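PDB 2VP1: iron uptake protein A2, which probably serves as a substrate-binding subunit of a periplasmic ABC transporter that imports ferric iron. Local coordinates for residues R34-Y39 with G55-I60; R42-D47 with S224-R229; V103-L108 with F281-A286; S172-R177 with R187-G192. All coordinates share one frame; numbering follows the deposited sequence.

Contact 1: R34-Y39 with G55-I60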
loop_
_atom_site.group_PDB
_atom_site.type_symbol
_atom_site.label_atom_id
_atom_site.label_comp_id
_atom_site.label_asym_id
_atom_site.label_seq_id
_atom_site.Cartn_x
_atom_site.Cartn_y
_atom_site.Cartn_z
ATOM N N ARG A 34 14.311 2.551 -25.877
ATOM C CA ARG A 34 13.355 2.941 -24.796
ATOM C C ARG A 34 13.938 2.553 -23.426
ATOM O O ARG A 34 13.838 1.395 -22.999
ATOM C CB ARG A 34 11.986 2.277 -25.030
ATOM C CG ARG A 34 10.782 3.209 -24.807
ATOM C CD ARG A 34 9.525 2.766 -25.599
ATOM N NE ARG A 34 8.864 1.576 -25.040
ATOM C CZ ARG A 34 7.539 1.413 -24.967
ATOM N NH1 ARG A 34 6.722 2.362 -25.409
ATOM N NH2 ARG A 34 7.017 0.307 -24.438
ATOM N N THR A 35 14.579 3.508 -22.753
ATOM C CA THR A 35 15.312 3.171 -21.537
ATOM C C THR A 35 15.190 4.213 -20.418
ATOM O O THR A 35 15.310 5.419 -20.648
ATOM C CB THR A 35 16.801 2.795 -21.830
ATOM O OG1 THR A 35 17.659 3.915 -21.596
ATOM C CG2 THR A 35 16.978 2.287 -23.277
ATOM N N ILE A 36 14.946 3.727 -19.203
ATOM C CA ILE A 36 14.700 4.604 -18.065
ATOM C C ILE A 36 15.595 4.310 -16.868
ATOM O O ILE A 36 16.153 3.220 -16.729
ATOM C CB ILE A 36 13.216 4.568 -17.594
ATOM C CG1 ILE A 36 12.818 3.165 -17.143
ATOM C CG2 ILE A 36 12.267 5.109 -18.669
ATOM C CD1 ILE A 36 11.756 3.175 -16.078
ATOM N N ASN A 37 15.730 5.316 -16.012
ATOM C CA ASN A 37 16.266 5.145 -14.677
ATOM C C ASN A 37 15.097 5.250 -13.708
ATOM O O ASN A 37 14.530 6.328 -13.510
ATOM C CB ASN A 37 17.320 6.210 -14.378
ATOM C CG ASN A 37 18.466 6.200 -15.371
ATOM O OD1 ASN A 37 18.942 5.152 -15.786
ATOM N ND2 ASN A 37 18.918 7.382 -15.747
ATOM N N LEU A 38 14.726 4.109 -13.135
ATOM C CA LEU A 38 13.547 3.997 -12.277
ATOM C C LEU A 38 13.903 3.945 -10.803
ATOM O O LEU A 38 14.657 3.062 -10.366
ATOM C CB LEU A 38 12.737 2.756 -12.636
ATOM C CG LEU A 38 11.522 2.494 -11.746
ATOM C CD1 LEU A 38 10.540 3.662 -11.826
ATOM C CD2 LEU A 38 10.857 1.191 -12.139
ATOM N N TYR A 39 13.335 4.889 -10.053
ATOM C CA TYR A 39 13.482 4.962 -8.606
ATOM C C TYR A 39 12.274 4.283 -7.985
ATOM O O TYR A 39 11.159 4.811 -8.017
ATOM C CB TYR A 39 13.599 6.423 -8.153
ATOM C CG TYR A 39 14.963 7.067 -8.401
ATOM C CD1 TYR A 39 15.543 7.883 -7.439
ATOM C CD2 TYR A 39 15.664 6.867 -9.598
ATOM C CE1 TYR A 39 16.788 8.482 -7.649
ATOM C CE2 TYR A 39 16.913 7.455 -9.816
ATOM C CZ TYR A 39 17.473 8.263 -8.835
ATOM O OH TYR A 39 18.702 8.868 -9.029
ATOM N N GLY A 55 11.363 -2.552 -21.550
ATOM C CA GLY A 55 12.621 -2.222 -22.203
ATOM C C GLY A 55 13.771 -2.308 -21.232
ATOM O O GLY A 55 13.736 -3.098 -20.288
ATOM N N GLU A 56 14.794 -1.491 -21.459
ATOM C CA GLU A 56 15.940 -1.432 -20.553
ATOM C C GLU A 56 15.600 -0.530 -19.365
ATOM O O GLU A 56 15.355 0.675 -19.531
ATOM C CB GLU A 56 17.192 -0.933 -21.284
ATOM C CG GLU A 56 18.491 -1.132 -20.496
ATOM C CD GLU A 56 19.500 -0.009 -20.729
ATOM O OE1 GLU A 56 19.500 0.581 -21.842
ATOM O OE2 GLU A 56 20.293 0.281 -19.795
ATOM N N VAL A 57 15.570 -1.128 -18.176
ATOM C CA VAL A 57 15.081 -0.451 -16.972
ATOM C C VAL A 57 16.129 -0.499 -15.872
ATOM O O VAL A 57 16.300 -1.533 -15.227
ATOM C CB VAL A 57 13.767 -1.104 -16.432
ATOM C CG1 VAL A 57 13.264 -0.367 -15.190
ATOM C CG2 VAL A 57 12.672 -1.134 -17.494
ATOM N N ASN A 58 16.830 0.609 -15.654
ATOM C CA ASN A 58 17.768 0.674 -14.542
ATOM C C ASN A 58 17.091 0.998 -13.221
ATOM O O ASN A 58 16.523 2.076 -13.033
ATOM C CB ASN A 58 18.918 1.632 -14.825
ATOM C CG ASN A 58 19.875 1.077 -15.849
ATOM O OD1 ASN A 58 20.420 -0.030 -15.677
ATOM N ND2 ASN A 58 20.078 1.824 -16.941
ATOM N N LEU A 59 17.167 0.032 -12.318
ATOM C CA LEU A 59 16.523 0.110 -11.031
ATOM C C LEU A 59 17.399 0.801 -9.995
ATOM O O LEU A 59 18.558 0.428 -9.807
ATOM C CB LEU A 59 16.154 -1.297 -10.565
ATOM C CG LEU A 59 14.712 -1.801 -10.499
ATOM C CD1 LEU A 59 13.687 -0.928 -11.194
ATOM C CD2 LEU A 59 14.670 -3.223 -11.036
ATOM N N ILE A 60 16.833 1.832 -9.357
ATOM C CA ILE A 60 17.380 2.424 -8.138
ATOM C C ILE A 60 16.356 2.185 -7.012
ATOM O O ILE A 60 15.379 2.929 -6.863
ATOM C CB ILE A 60 17.735 3.918 -8.321
ATOM C CG1 ILE A 60 18.969 4.080 -9.221
ATOM C CG2 ILE A 60 18.039 4.576 -6.980
ATOM C CD1 ILE A 60 18.674 4.431 -10.697
#
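Strands 35-39 and 56-60 run parallel as neighbours in a beta-alpha-beta unit whose crossover includes helix 47-52. Gly55, with a positive phi that glycine adopts easily, leads from the helix into the second strand. Glu56 N makes a weak bond to Arg34 O, while Glu56 O accepts from Ile36 N at 3.1 Å. The aliphatic part of Glu56 lies against Thr35, on the face shared with Asn37 and Tyr39. Val57, beta-branched and apolar, turns to the other face, where its CG1 lies 4.0 Å from Ile36 CD1. Asn58 uses both backbone groups, N to Ile36 O and O from Leu38 N (2.7 Å), and its CB flanks the Asn37 amide, whose ND2 is held by Pro79 O. On the Val57 face, where helices 47-52 and 275-285 pack, Leu59 CD1 meets Leu38 CD2 at 3.7 Å. Ile60 gives its N-H to Leu38 O and lies beside Tyr39, whose hydroxyl bonds to Glu74. A serine in place of Tyr39 would probably deprive Ile60 of its aromatic neighbour and, its hydroxyl being too short to reach, Glu74 of its partner. With CG1 beside the backbone N (chi1 -71°), Ile60 CG2 is anti to that N and sits 3.9 Å from the Tyr39 ring centroid, 1° off its normal, in a CH-pi contact.

Contact 2: R42-D47 with S224-R229. With FE (Fe (III) ion), chain C.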
loop_
_atom_site.group_PDB
_atom_site.type_symbol
_atom_site.label_atom_id
_atom_site.label_comp_id
_atom_site.label_asym_id
_atom_site.label_seq_id
_atom_site.Cartn_x
_atom_site.Cartn_y
_atom_site.Cartn_z
ATOM N N ARG A 42 8.840 -0.063 -4.639
ATOM C CA ARG A 42 8.172 -1.367 -4.753
ATOM C C ARG A 42 9.105 -2.520 -4.334
ATOM O O ARG A 42 10.327 -2.385 -4.385
ATOM C CB ARG A 42 7.617 -1.593 -6.168
ATOM C CG ARG A 42 6.298 -0.880 -6.432
ATOM C CD ARG A 42 5.783 -1.176 -7.808
ATOM N NE ARG A 42 5.208 -2.515 -7.903
ATOM C CZ ARG A 42 3.903 -2.782 -7.887
ATOM N NH1 ARG A 42 3.024 -1.795 -7.781
ATOM N NH2 ARG A 42 3.468 -4.035 -7.981
ATOM N N HIS A 43 8.532 -3.639 -3.914
ATOM C CA HIS A 43 9.318 -4.731 -3.334
ATOM C C HIS A 43 8.791 -6.115 -3.732
ATOM O O HIS A 43 8.594 -6.987 -2.882
ATOM C CB HIS A 43 9.329 -4.611 -1.801
ATOM C CG HIS A 43 8.003 -4.227 -1.220
ATOM N ND1 HIS A 43 7.737 -2.959 -0.755
ATOM C CD2 HIS A 43 6.857 -4.928 -1.064
ATOM C CE1 HIS A 43 6.491 -2.898 -0.319
ATOM N NE2 HIS A 43 5.934 -4.079 -0.494
ATOM N N TYR A 44 8.560 -6.312 -5.021
ATOM C CA TYR A 44 7.992 -7.553 -5.506
ATOM C C TYR A 44 8.884 -8.092 -6.590
ATOM O O TYR A 44 9.058 -7.453 -7.622
ATOM C CB TYR A 44 6.575 -7.326 -6.030
ATOM C CG TYR A 44 5.755 -6.491 -5.094
ATOM C CD1 TYR A 44 5.276 -7.027 -3.892
ATOM C CD2 TYR A 44 5.490 -5.151 -5.381
ATOM C CE1 TYR A 44 4.529 -6.243 -3.003
ATOM C CE2 TYR A 44 4.755 -4.358 -4.500
ATOM C CZ TYR A 44 4.271 -4.916 -3.319
ATOM O OH TYR A 44 3.531 -4.146 -2.458
ATOM N N ASN A 45 9.473 -9.256 -6.333
ATOM C CA ASN A 45 10.356 -9.913 -7.293
ATOM C C ASN A 45 9.713 -10.181 -8.662
ATOM O O ASN A 45 10.400 -10.154 -9.675
ATOM C CB ASN A 45 11.015 -11.164 -6.691
ATOM C CG ASN A 45 12.221 -10.815 -5.797
ATOM O OD1 ASN A 45 12.883 -9.800 -6.006
ATOM N ND2 ASN A 45 12.507 -11.658 -4.811
ATOM N N THR A 46 8.394 -10.376 -8.701
ATOM C CA THR A 46 7.691 -10.571 -9.970
ATOM C C THR A 46 7.591 -9.272 -10.791
ATOM O O THR A 46 7.109 -9.284 -11.941
ATOM C CB THR A 46 6.276 -11.155 -9.763
ATOM O OG1 THR A 46 5.461 -10.198 -9.072
ATOM C CG2 THR A 46 6.323 -12.504 -9.003
ATOM N N ASP A 47 8.042 -8.160 -10.202
ATOM C CA ASP A 47 8.061 -6.868 -10.890
ATOM C C ASP A 47 9.066 -6.847 -12.025
ATOM O O ASP A 47 8.869 -6.150 -13.012
ATOM C CB ASP A 47 8.367 -5.714 -9.921
ATOM C CG ASP A 47 7.110 -5.079 -9.328
ATOM O OD1 ASP A 47 5.979 -5.534 -9.608
ATOM O OD2 ASP A 47 7.263 -4.101 -8.576
ATOM N N SER A 224 -4.044 -6.627 1.428
ATOM C CA SER A 224 -4.831 -7.686 0.801
ATOM C C SER A 224 -4.043 -8.610 -0.101
ATOM O O SER A 224 -4.179 -9.821 0.005
ATOM C CB SER A 224 -6.001 -7.094 0.003
ATOM O OG SER A 224 -5.594 -6.009 -0.824
ATOM N N TYR A 225 -3.218 -8.043 -0.977
ATOM C CA TYR A 225 -2.574 -8.805 -2.055
ATOM C C TYR A 225 -1.532 -9.835 -1.560
ATOM O O TYR A 225 -1.190 -10.767 -2.281
ATOM C CB TYR A 225 -1.940 -7.841 -3.078
ATOM C CG TYR A 225 -0.959 -6.892 -2.423
ATOM C CD1 TYR A 225 0.357 -7.283 -2.197
ATOM C CD2 TYR A 225 -1.363 -5.627 -1.978
ATOM C CE1 TYR A 225 1.247 -6.448 -1.567
ATOM C CE2 TYR A 225 -0.459 -4.766 -1.346
ATOM C CZ TYR A 225 0.844 -5.189 -1.140
ATOM O OH TYR A 225 1.765 -4.387 -0.512
ATOM N N TYR A 226 -1.015 -9.648 -0.350
ATOM C CA TYR A 226 -0.044 -10.566 0.226
ATOM C C TYR A 226 -0.681 -11.908 0.489
ATOM O O TYR A 226 -0.033 -12.945 0.313
ATOM C CB TYR A 226 0.546 -10.010 1.533
ATOM C CG TYR A 226 1.555 -8.884 1.363
ATOM C CD1 TYR A 226 2.747 -9.083 0.661
ATOM C CD2 TYR A 226 1.321 -7.623 1.909
ATOM C CE1 TYR A 226 3.670 -8.061 0.502
ATOM C CE2 TYR A 226 2.240 -6.583 1.749
ATOM C CZ TYR A 226 3.415 -6.813 1.048
ATOM O OH TYR A 226 4.343 -5.794 0.895
ATOM N N TYR A 227 -1.953 -11.894 0.895
ATOM C CA TYR A 227 -2.684 -13.127 1.201
ATOM C C TYR A 227 -3.063 -13.949 -0.019
ATOM O O TYR A 227 -3.103 -15.192 0.044
ATOM C CB TYR A 227 -3.941 -12.813 1.973
ATOM C CG TYR A 227 -4.682 -14.027 2.506
ATOM C CD1 TYR A 227 -4.316 -14.613 3.701
ATOM C CD2 TYR A 227 -5.768 -14.550 1.828
ATOM C CE1 TYR A 227 -5.002 -15.683 4.198
ATOM C CE2 TYR A 227 -6.463 -15.629 2.317
ATOM C CZ TYR A 227 -6.081 -16.194 3.507
ATOM O OH TYR A 227 -6.775 -17.285 4.006
ATOM N N ILE A 228 -3.353 -13.257 -1.118
ATOM C CA ILE A 228 -3.740 -13.910 -2.367
ATOM C C ILE A 228 -2.554 -14.681 -2.947
ATOM O O ILE A 228 -2.716 -15.779 -3.480
ATOM C CB ILE A 228 -4.306 -12.892 -3.407
ATOM C CG1 ILE A 228 -5.268 -11.877 -2.744
ATOM C CG2 ILE A 228 -4.963 -13.631 -4.597
ATOM C CD1 ILE A 228 -6.571 -12.483 -2.194
ATOM N N ARG A 229 -1.364 -14.102 -2.811
ATOM C CA ARG A 229 -0.121 -14.755 -3.194
ATOM C C ARG A 229 0.022 -16.124 -2.480
ATOM O O ARG A 229 0.382 -17.132 -3.095
ATOM C CB ARG A 229 1.058 -13.809 -2.912
ATOM C CG ARG A 229 2.441 -14.388 -3.132
ATOM C CD ARG A 229 3.382 -13.324 -3.709
ATOM N NE ARG A 229 4.235 -12.647 -2.726
ATOM C CZ ARG A 229 4.497 -11.336 -2.725
ATOM N NH1 ARG A 229 5.301 -10.808 -1.800
ATOM N NH2 ARG A 229 3.942 -10.538 -3.635
HETATM FE FE FE C . 3.789 -4.331 -0.495
#
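Tyr44 OH and Tyr225 OH meet at one iron (III) ion, each 2.0 Å from the metal. Tyr44 OH also accepts a hydrogen bond from Arg129, and Tyr225 OH is bonded to Asn223. His43 NE2 binds the iron at 2.2 Å, Tyr226 OH binds it at 2.1 Å, and Tyr169 supplies the fifth protein ligand. Phenol oxygens are hard donors, well matched to ferric iron. Because these oxygens and the imidazole nitrogen share a metal, their closeness is coordination and not hydrogen bonding. This is the ferric site of a periplasmic binding protein, built from the loop 42-47 and the helix 224-229, which are far apart in sequence. The His43 ring turns its edge to Tyr226 OH, and the side chains of Tyr44 and Tyr225 cross at about a right angle, their CE1 atoms 3.6 Å apart. Tyr225 takes the position between its backbone N and carbonyl carbon (chi1 56°), which carries its CE1 over the centre of the Tyr226 ring. In the second shell, Arg42 NE bonds to the syn lone pair of Asp47 OD2 at 2.7 Å; this salt bridge, a second to Glu300 and a bond to Ser264 hold a guanidinium whose one face lies against Tyr44 CE2. From the helix, Arg229 NH2 reaches Tyr44 CD1 at 3.8 Å.

Contact 3: V103-L108 with F281-A286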
loop_
_atom_site.group_PDB
_atom_site.type_symbol
_atom_site.label_atom_id
_atom_site.label_comp_id
_atom_site.label_asym_id
_atom_site.label_seq_id
_atom_site.Cartn_x
_atom_site.Cartn_y
_atom_site.Cartn_z
ATOM N N VAL A 103 2.456 15.463 -16.858
ATOM C CA VAL A 103 2.376 14.619 -18.046
ATOM C C VAL A 103 0.919 14.405 -18.438
ATOM O O VAL A 103 0.229 13.577 -17.847
ATOM C CB VAL A 103 3.058 13.243 -17.819
ATOM C CG1 VAL A 103 2.796 12.325 -18.976
ATOM C CG2 VAL A 103 4.546 13.410 -17.653
ATOM N N ARG A 104 0.445 15.155 -19.428
ATOM C CA ARG A 104 -0.881 14.890 -19.984
ATOM C C ARG A 104 -0.772 14.069 -21.280
ATOM O O ARG A 104 0.076 14.333 -22.141
ATOM C CB ARG A 104 -1.673 16.189 -20.191
ATOM C CG ARG A 104 -2.242 16.808 -18.884
ATOM N N SER A 105 -1.623 13.050 -21.382
ATOM C CA SER A 105 -1.731 12.210 -22.572
ATOM C C SER A 105 -3.154 11.646 -22.672
ATOM O O SER A 105 -3.809 11.450 -21.656
ATOM C CB SER A 105 -0.713 11.077 -22.502
ATOM O OG SER A 105 -1.175 10.027 -21.672
ATOM N N GLY A 106 -3.628 11.392 -23.889
ATOM C CA GLY A 106 -4.957 10.803 -24.106
ATOM C C GLY A 106 -5.167 9.488 -23.364
ATOM O O GLY A 106 -6.123 9.341 -22.582
ATOM N N LYS A 107 -4.255 8.544 -23.596
ATOM C CA LYS A 107 -4.287 7.229 -22.958
ATOM C C LYS A 107 -4.440 7.317 -21.420
ATOM O O LYS A 107 -5.442 6.844 -20.870
ATOM C CB LYS A 107 -3.049 6.421 -23.356
ATOM C CG LYS A 107 -3.352 4.994 -23.827
ATOM C CD LYS A 107 -2.322 3.998 -23.287
ATOM C CE LYS A 107 -2.311 2.715 -24.104
ATOM N NZ LYS A 107 -1.435 1.684 -23.484
ATOM N N LEU A 108 -3.481 7.953 -20.740
ATOM C CA LEU A 108 -3.582 8.167 -19.284
ATOM C C LEU A 108 -4.907 8.810 -18.867
ATOM O O LEU A 108 -5.606 8.304 -17.989
ATOM C CB LEU A 108 -2.427 9.025 -18.769
ATOM C CG LEU A 108 -1.033 8.423 -18.625
ATOM C CD1 LEU A 108 -0.033 9.527 -18.253
ATOM C CD2 LEU A 108 -0.986 7.280 -17.613
ATOM N N PHE A 281 6.734 4.909 -20.118
ATOM C CA PHE A 281 6.640 3.994 -18.982
ATOM C C PHE A 281 5.314 4.142 -18.246
ATOM O O PHE A 281 4.655 3.135 -17.965
ATOM C CB PHE A 281 7.834 4.174 -18.033
ATOM C CG PHE A 281 7.861 3.203 -16.882
ATOM C CD1 PHE A 281 8.485 1.958 -17.018
ATOM C CD2 PHE A 281 7.282 3.538 -15.653
ATOM C CE1 PHE A 281 8.528 1.049 -15.941
ATOM C CE2 PHE A 281 7.313 2.645 -14.571
ATOM C CZ PHE A 281 7.940 1.397 -14.711
ATOM N N LEU A 282 4.923 5.384 -17.944
ATOM C CA LEU A 282 3.637 5.648 -17.264
ATOM C C LEU A 282 2.458 5.096 -18.056
ATOM O O LEU A 282 1.595 4.407 -17.493
ATOM C CB LEU A 282 3.426 7.130 -16.973
ATOM C CG LEU A 282 4.348 7.853 -15.984
ATOM C CD1 LEU A 282 3.782 9.250 -15.691
ATOM C CD2 LEU A 282 4.574 7.077 -14.688
ATOM N N GLU A 283 2.444 5.369 -19.365
ATOM C CA GLU A 283 1.450 4.783 -20.277
ATOM C C GLU A 283 1.529 3.267 -20.356
ATOM O O GLU A 283 0.496 2.594 -20.437
ATOM C CB GLU A 283 1.592 5.358 -21.673
ATOM C CG GLU A 283 1.117 6.787 -21.795
ATOM C CD GLU A 283 1.363 7.344 -23.173
ATOM O OE1 GLU A 283 2.180 6.756 -23.922
ATOM O OE2 GLU A 283 0.742 8.373 -23.499
ATOM N N TYR A 284 2.746 2.728 -20.337
ATOM C CA TYR A 284 2.910 1.294 -20.251
ATOM C C TYR A 284 2.281 0.728 -18.963
ATOM O O TYR A 284 1.615 -0.307 -19.004
ATOM C CB TYR A 284 4.381 0.913 -20.385
ATOM C CG TYR A 284 4.668 -0.526 -20.050
ATOM C CD1 TYR A 284 4.362 -1.550 -20.949
ATOM C CD2 TYR A 284 5.239 -0.866 -18.821
ATOM C CE1 TYR A 284 4.615 -2.880 -20.626
ATOM C CE2 TYR A 284 5.509 -2.179 -18.494
ATOM C CZ TYR A 284 5.192 -3.181 -19.397
ATOM O OH TYR A 284 5.459 -4.482 -19.063
ATOM N N LEU A 285 2.456 1.412 -17.830
ATOM C CA LEU A 285 1.830 0.958 -16.581
ATOM C C LEU A 285 0.297 0.970 -16.633
ATOM O O LEU A 285 -0.364 0.311 -15.810
ATOM C CB LEU A 285 2.293 1.788 -15.373
ATOM C CG LEU A 285 3.735 1.790 -14.870
ATOM C CD1 LEU A 285 3.767 2.597 -13.601
ATOM C CD2 LEU A 285 4.321 0.390 -14.626
ATOM N N ALA A 286 -0.260 1.739 -17.573
ATOM C CA ALA A 286 -1.711 1.864 -17.721
ATOM C C ALA A 286 -2.243 0.941 -18.806
ATOM O O ALA A 286 -3.459 0.920 -19.070
ATOM C CB ALA A 286 -2.099 3.296 -18.023
#
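Ser105 and Glu283 make the polar part of this contact, between the start of helix 106-111 and the end of helix 275-285. Ser105 is the N-cap: its OG accepts from Leu108 N at 3.2 Å, and the same oxygen donates a weak bond to Glu283 OE2 at 3.1 Å. Serine suits the place because its short hydroxyl, set between its backbone N and carbonyl carbon (chi1 80°), can do both at once. With alanine at this position, Leu108 N would probably lose its cap and the Glu283 carboxylate this donor. The apolar part is Leu108, a branched side chain that spans the helix end: CD2 lies 4.2 Å from Ala286 CB, CD1 is 4.4 Å from Leu282 CB, and the Leu108 side chain crosses that of Glu283 at about a right angle, CG near CG. Ala286 is small enough for the leucine to come in beside the backbone, near Leu282 O. Leu108 and Leu282 also touch Tyr124 of strand 124-136. Charge plays a looser role, for Lys107 NZ stands 6.2 Å from Glu283 OE1, too far for a salt bridge. A carboxylate beside the N-terminal turn of helix 106-111 is probably favoured by the helix dipole as well as by the serine, although the direct bond is weak.

Contact 4: S172-R177 with R187-G192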
loop_
_atom_site.group_PDB
_atom_site.type_symbol
_atom_site.label_atom_id
_atom_site.label_comp_id
_atom_site.label_asym_id
_atom_site.label_seq_id
_atom_site.Cartn_x
_atom_site.Cartn_y
_atom_site.Cartn_z
ATOM N N SER A 172 0.377 5.652 6.563
ATOM C CA SER A 172 -0.822 6.046 5.838
ATOM C C SER A 172 -2.080 5.751 6.613
ATOM O O SER A 172 -2.945 6.621 6.748
ATOM C CB SER A 172 -0.880 5.344 4.496
ATOM O OG SER A 172 -0.399 6.191 3.484
ATOM N N LEU A 173 -2.176 4.531 7.123
ATOM C CA LEU A 173 -3.322 4.125 7.930
ATOM C C LEU A 173 -3.558 5.078 9.128
ATOM O O LEU A 173 -4.650 5.638 9.278
ATOM C CB LEU A 173 -3.171 2.661 8.359
ATOM C CG LEU A 173 -4.133 1.977 9.333
ATOM C CD1 LEU A 173 -5.597 2.206 8.972
ATOM C CD2 LEU A 173 -3.801 0.495 9.331
ATOM N N THR A 174 -2.542 5.309 9.944
ATOM C CA THR A 174 -2.719 6.228 11.056
ATOM C C THR A 174 -3.058 7.652 10.605
ATOM O O THR A 174 -3.870 8.330 11.245
ATOM C CB THR A 174 -1.544 6.183 12.034
ATOM O OG1 THR A 174 -1.531 4.898 12.662
ATOM C CG2 THR A 174 -1.684 7.248 13.102
ATOM N N ALA A 175 -2.454 8.085 9.502
ATOM C CA ALA A 175 -2.762 9.382 8.917
ATOM C C ALA A 175 -4.228 9.510 8.536
ATOM O O ALA A 175 -4.832 10.569 8.738
ATOM C CB ALA A 175 -1.890 9.646 7.698
ATOM N N SER A 176 -4.799 8.449 7.970
ATOM C CA SER A 176 -6.198 8.489 7.555
ATOM C C SER A 176 -7.081 8.541 8.786
ATOM O O SER A 176 -8.105 9.212 8.798
ATOM C CB SER A 176 -6.557 7.280 6.701
ATOM O OG SER A 176 -6.432 6.098 7.463
ATOM N N ARG A 177 -6.656 7.841 9.830
ATOM C CA ARG A 177 -7.370 7.866 11.104
ATOM C C ARG A 177 -7.404 9.253 11.731
ATOM O O ARG A 177 -8.458 9.671 12.203
ATOM C CB ARG A 177 -6.846 6.783 12.074
ATOM C CG ARG A 177 -7.635 5.447 11.987
ATOM C CD ARG A 177 -7.739 4.972 10.543
ATOM N NE ARG A 177 -9.045 4.436 10.205
ATOM C CZ ARG A 177 -9.500 4.325 8.961
ATOM N NH1 ARG A 177 -10.699 3.822 8.729
ATOM N NH2 ARG A 177 -8.763 4.723 7.941
ATOM N N ARG A 187 -4.754 8.775 18.955
ATOM C CA ARG A 187 -3.889 8.557 20.097
ATOM C C ARG A 187 -4.424 7.434 20.996
ATOM O O ARG A 187 -3.698 6.504 21.345
ATOM C CB ARG A 187 -3.748 9.870 20.870
ATOM C CG ARG A 187 -3.389 9.725 22.332
ATOM C CD ARG A 187 -2.875 11.014 22.869
ATOM N NE ARG A 187 -1.429 10.946 22.884
ATOM C CZ ARG A 187 -0.629 11.747 22.193
ATOM N NH1 ARG A 187 -1.139 12.708 21.422
ATOM N NH2 ARG A 187 0.685 11.593 22.284
ATOM N N ARG A 188 -5.704 7.533 21.345
ATOM C CA ARG A 188 -6.379 6.544 22.183
ATOM C C ARG A 188 -6.313 5.156 21.540
ATOM O O ARG A 188 -5.833 4.202 22.153
ATOM C CB ARG A 188 -7.826 6.975 22.422
ATOM C CG ARG A 188 -8.270 6.915 23.864
ATOM C CD ARG A 188 -9.245 8.060 24.162
ATOM N N TRP A 189 -6.768 5.059 20.292
ATOM C CA TRP A 189 -6.691 3.820 19.520
ATOM C C TRP A 189 -5.276 3.235 19.553
ATOM O O TRP A 189 -5.102 2.041 19.820
ATOM C CB TRP A 189 -7.157 4.054 18.073
ATOM C CG TRP A 189 -6.834 2.938 17.102
ATOM C CD1 TRP A 189 -7.320 1.659 17.136
ATOM C CD2 TRP A 189 -5.974 3.006 15.953
ATOM N NE1 TRP A 189 -6.816 0.934 16.085
ATOM C CE2 TRP A 189 -5.984 1.734 15.346
ATOM C CE3 TRP A 189 -5.201 4.018 15.375
ATOM C CZ2 TRP A 189 -5.245 1.443 14.192
ATOM C CZ3 TRP A 189 -4.461 3.725 14.214
ATOM C CH2 TRP A 189 -4.491 2.450 13.643
ATOM N N LEU A 190 -4.281 4.083 19.290
ATOM C CA LEU A 190 -2.887 3.660 19.236
ATOM C C LEU A 190 -2.396 3.186 20.600
ATOM O O LEU A 190 -1.765 2.137 20.693
ATOM C CB LEU A 190 -1.987 4.781 18.686
ATOM C CG LEU A 190 -2.045 5.095 17.179
ATOM C CD1 LEU A 190 -1.152 6.278 16.832
ATOM C CD2 LEU A 190 -1.658 3.897 16.325
ATOM N N GLN A 191 -2.699 3.938 21.653
ATOM C CA GLN A 191 -2.335 3.510 23.004
ATOM C C GLN A 191 -2.857 2.109 23.224
ATOM O O GLN A 191 -2.099 1.226 23.588
ATOM C CB GLN A 191 -2.878 4.458 24.078
ATOM C CG GLN A 191 -1.995 5.687 24.302
ATOM C CD GLN A 191 -2.536 6.641 25.365
ATOM O OE1 GLN A 191 -2.390 7.854 25.252
ATOM N NE2 GLN A 191 -3.155 6.087 26.411
ATOM N N GLY A 192 -4.143 1.914 22.953
ATOM C CA GLY A 192 -4.797 0.626 23.120
ATOM C C GLY A 192 -4.149 -0.456 22.287
ATOM O O GLY A 192 -3.833 -1.525 22.795
#
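Trp189 and Thr174 carry the packing between helices 172-177 and 187-192, whose short axes run at 139° to one another and come no closer than 11.2 Å. At that spacing the backbones do not meet, and a large side chain is suited to bridging the interval. Among the packing contacts, the six-membered part of the indole does the reaching. With CG anti to the backbone N (chi1 167°), the indole extends toward helix 172-177, where CZ3 comes 4.2 Å from Arg177 CG and CH2 lies 4.4 Å from Leu173 CG. Thr174 sets its OG1 at the indole edge, near the ring plane, in van der Waals contact 3.5 Å from CZ3. Thr174 and Leu190 approach tip to tip: Leu190 CD1 is 3.9 Å from Thr174 CG2, and CD2 lies close to OG1. The beta-branched threonine thus offers one branch to the indole and both to the leucine.

The polar bonds run within the helices or outward. Ser176 OG donates to Leu173 O, which also accepts from Arg177 N, and Arg177 NH2 donates to Ser176 OG at 2.7 Å, nearly in the guanidinium plane. Arg177 NE meanwhile forms a salt bridge to Glu149, and these bonds fix the arginine's far end while its methylene part faces the indole. Trp189 NE1 is bonded to Tyr148 O, which fixes the ring's rotation from the side of its pyrrole part.

The pair is a helical hairpin, joined by a short turn between helices 168-181 and 183-195. Helix 333-343 packs across it, touching Thr174 through Met340 and Leu190 through Leu339, while helix 327-331 lies against Ser172 and Ser176.

How the contacts relate
Contacts 1 and 3 belong to one side of the protein and touch directly, as Phe281 of helix 275-285 packs on Ile36 and Leu38; both are partly buried. Contact 4 lies on the opposite side of the chain's centre, nested within the sequence loops closed by contacts 2 and 3, and every residue that touches in it is buried. Contact 2, nearest the centre, begins just beyond the first strand of contact 1 in the sequence. Chemistry changes with place: backbone bonds unite the strands, a serine and a glutamate join leucine packing at the helix ends, between the two hairpin segments the contact is side-chain packing, and coordination to iron dominates the central site.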